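Local coordinates for SspB protein (Streptomyces clavuligerus, PDB 6JUF), which probably acts as the DNA-cleaving, metal-binding component of a bacterial anti-phage defence system that senses phosphorothioate-modified DNA, at residues A59-S64 with T70-G75. Residues are numbered along the deposited sequence; the frame is centred on the assembly and turned at random.
Sequences AMRYWS and TREHYG
Arg61 reaches from helix 57-66 to Glu72 on strand 70-74 and meets its carboxylate through a two-pronged, side-on salt bridge. The arginine leaves the helix with CG anti to the backbone N (chi1 176°), and from CB onward the chain runs almost fully extended. CG passes 3.4 Å from Glu72 OE2, and CD follows slightly farther from the same oxygen. NE then donates to Glu72 OE2 at 3.0 Å, nearly straight at 169°. CZ, between the two donors, lies nearest Glu72 OE1, and NH2 gives a matching bond to that oxygen, also 3.0 Å long. Both oxygens lie close to the guanidinium plane, at its edge, yet the nitrogens meet the carboxylate from above its plane, the flat groups being turned 40° apart.

Glu72 OE2 also forms a salt bridge with Arg65, one helical turn beyond Arg61, and accepts a bond from a water 2.7 Å away. That water also donates to the carbonyl O of Arg61 and accepts from Thr70 OG1 at 2.9 Å, linking helix and strand. Nearer the turn, Thr70 N donates to Ser64 O at 3.1 Å, a bent bond with its donor well above the carbonyl plane. Ser64 CB packs against Thr70 OG1 at 3.6 Å, with CG2 only slightly farther off.

The backbone bond spans the short connection between helix 57-66 and strand 70-74, which pairs antiparallel with strand 83-87, whose Met83 touches both Arg61 and Glu72. The side chain of Arg61 lies about 9 Å from that of Glu18, a magnesium ligand of this protein, though no magnesium is bound to this chain here. Two arginines around one buried carboxylate would be expected to stabilise its ionised form, while the paired bonds restrict rotation of both charged groups.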
loop_
_atom_site.group_PDB
_atom_site.type_symbol
_atom_site.label_atom_id
_atom_site.label_comp_id
_atom_site.label_asym_id
_atom_site.label_seq_id
_atom_site.Cartn_x
_atom_site.Cartn_y
_atom_site.Cartn_z
ATOM N N ALA B 59 15.405 -10.878 4.382
ATOM C CA ALA B 59 14.135 -10.833 3.636
ATOM C C ALA B 59 14.100 -9.603 2.723
ATOM O O ALA B 59 13.689 -9.675 1.577
ATOM C CB ALA B 59 12.950 -10.854 4.590
ATOM N N MET B 60 14.559 -8.469 3.236
ATOM C CA MET B 60 14.603 -7.236 2.424
ATOM C C MET B 60 15.542 -7.396 1.200
ATOM O O MET B 60 15.178 -7.037 0.078
ATOM C CB MET B 60 15.057 -6.071 3.307
ATOM C CG MET B 60 15.140 -4.720 2.595
ATOM S SD MET B 60 15.826 -3.515 3.723
ATOM C CE MET B 60 15.074 -1.993 3.164
ATOM N N ARG B 61 16.732 -7.968 1.445
ATOM C CA ARG B 61 17.684 -8.280 0.388
ATOM C C ARG B 61 17.067 -9.222 -0.660
ATOM O O ARG B 61 17.174 -8.973 -1.887
ATOM C CB ARG B 61 18.908 -8.917 1.059
ATOM C CG ARG B 61 20.017 -9.423 0.098
ATOM C CD ARG B 61 21.075 -10.155 0.925
ATOM N NE ARG B 61 22.066 -10.747 0.072
ATOM C CZ ARG B 61 23.189 -11.289 0.547
ATOM N NH1 ARG B 61 23.409 -11.256 1.877
ATOM N NH2 ARG B 61 24.062 -11.840 -0.290
ATOM N N TYR B 62 16.410 -10.295 -0.173
ATOM C CA TYR B 62 15.778 -11.298 -1.007
ATOM C C TYR B 62 14.742 -10.652 -1.955
ATOM O O TYR B 62 14.717 -10.901 -3.140
ATOM C CB TYR B 62 15.147 -12.417 -0.138
ATOM C CG TYR B 62 14.265 -13.296 -1.001
ATOM C CD1 TYR B 62 14.793 -14.342 -1.770
ATOM C CD2 TYR B 62 12.868 -13.026 -1.068
ATOM C CE1 TYR B 62 13.969 -15.078 -2.615
ATOM C CE2 TYR B 62 12.044 -13.799 -1.903
ATOM C CZ TYR B 62 12.631 -14.820 -2.678
ATOM O OH TYR B 62 11.830 -15.544 -3.528
ATOM N N TRP B 63 13.901 -9.800 -1.385
ATOM C CA TRP B 63 12.786 -9.226 -2.157
ATOM C C TRP B 63 13.342 -8.346 -3.254
ATOM O O TRP B 63 12.819 -8.328 -4.372
ATOM C CB TRP B 63 11.733 -8.518 -1.313
ATOM C CG TRP B 63 10.829 -9.479 -0.639
ATOM C CD1 TRP B 63 10.590 -9.614 0.720
ATOM C CD2 TRP B 63 9.969 -10.474 -1.307
ATOM N NE1 TRP B 63 9.663 -10.655 0.950
ATOM C CE2 TRP B 63 9.252 -11.189 -0.236
ATOM C CE3 TRP B 63 9.699 -10.804 -2.653
ATOM C CZ2 TRP B 63 8.352 -12.228 -0.514
ATOM C CZ3 TRP B 63 8.781 -11.849 -2.908
ATOM C CH2 TRP B 63 8.138 -12.530 -1.869
ATOM N N SER B 64 14.389 -7.576 -2.959
ATOM C CA SER B 64 14.988 -6.750 -4.049
ATOM C C SER B 64 15.523 -7.616 -5.199
ATOM O O SER B 64 15.286 -7.260 -6.356
ATOM C CB SER B 64 16.154 -5.951 -3.499
ATOM O OG SER B 64 15.610 -4.818 -2.859
ATOM N N THR B 70 17.618 -5.815 -7.867
ATOM C CA THR B 70 19.068 -5.919 -7.716
ATOM C C THR B 70 19.533 -7.197 -8.347
ATOM O O THR B 70 18.711 -8.095 -8.612
ATOM C CB THR B 70 19.496 -6.027 -6.251
ATOM O OG1 THR B 70 18.805 -7.152 -5.628
ATOM C CG2 THR B 70 19.191 -4.728 -5.472
ATOM N N ARG B 71 20.853 -7.207 -8.651
ATOM C CA ARG B 71 21.568 -8.440 -8.963
ATOM C C ARG B 71 22.654 -8.561 -7.900
ATOM O O ARG B 71 23.068 -7.540 -7.326
ATOM C CB ARG B 71 22.212 -8.397 -10.368
ATOM C CG ARG B 71 21.324 -8.751 -11.576
ATOM C CD ARG B 71 21.661 -10.255 -11.840
ATOM N NE ARG B 71 21.369 -10.458 -13.174
ATOM C CZ ARG B 71 21.184 -11.582 -13.794
ATOM N NH1 ARG B 71 21.332 -12.737 -13.149
ATOM N NH2 ARG B 71 20.860 -11.493 -15.078
ATOM N N GLU B 72 23.154 -9.760 -7.653
ATOM C CA GLU B 72 24.211 -9.942 -6.705
ATOM C C GLU B 72 25.428 -10.604 -7.407
ATOM O O GLU B 72 25.296 -11.408 -8.349
ATOM C CB GLU B 72 23.741 -10.794 -5.489
ATOM C CG GLU B 72 22.622 -10.132 -4.694
ATOM C CD GLU B 72 22.316 -10.880 -3.430
ATOM O OE1 GLU B 72 23.007 -11.863 -3.079
ATOM O OE2 GLU B 72 21.319 -10.501 -2.795
ATOM N N HIS B 73 26.609 -10.223 -6.899
ATOM C CA HIS B 73 27.882 -10.763 -7.453
ATOM C C HIS B 73 28.994 -10.599 -6.486
ATOM O O HIS B 73 28.916 -9.716 -5.662
ATOM C CB HIS B 73 28.228 -10.082 -8.776
ATOM C CG HIS B 73 29.172 -10.904 -9.635
ATOM N ND1 HIS B 73 30.424 -10.506 -9.868
ATOM C CD2 HIS B 73 29.063 -12.185 -10.171
ATOM C CE1 HIS B 73 31.061 -11.428 -10.627
ATOM N NE2 HIS B 73 30.240 -12.459 -10.789
ATOM N N TYR B 74 30.068 -11.390 -6.575
ATOM C CA TYR B 74 31.228 -11.105 -5.713
ATOM C C TYR B 74 31.782 -9.694 -5.960
ATOM O O TYR B 74 31.781 -9.179 -7.104
ATOM C CB TYR B 74 32.339 -12.149 -5.913
ATOM C CG TYR B 74 31.813 -13.582 -5.935
ATOM C CD1 TYR B 74 31.524 -14.268 -4.741
ATOM C CD2 TYR B 74 31.586 -14.239 -7.149
ATOM C CE1 TYR B 74 31.057 -15.580 -4.760
ATOM C CE2 TYR B 74 31.101 -15.538 -7.182
ATOM C CZ TYR B 74 30.838 -16.209 -5.988
ATOM O OH TYR B 74 30.361 -17.517 -6.024
ATOM N N GLY B 75 32.220 -9.042 -4.876
ATOM C CA GLY B 75 32.945 -7.776 -4.973
ATOM C C GLY B 75 34.320 -8.124 -5.520
ATOM O O GLY B 75 34.661 -9.282 -5.617
HETATM O O HOH W 1 19.933 -8.161 -3.169
#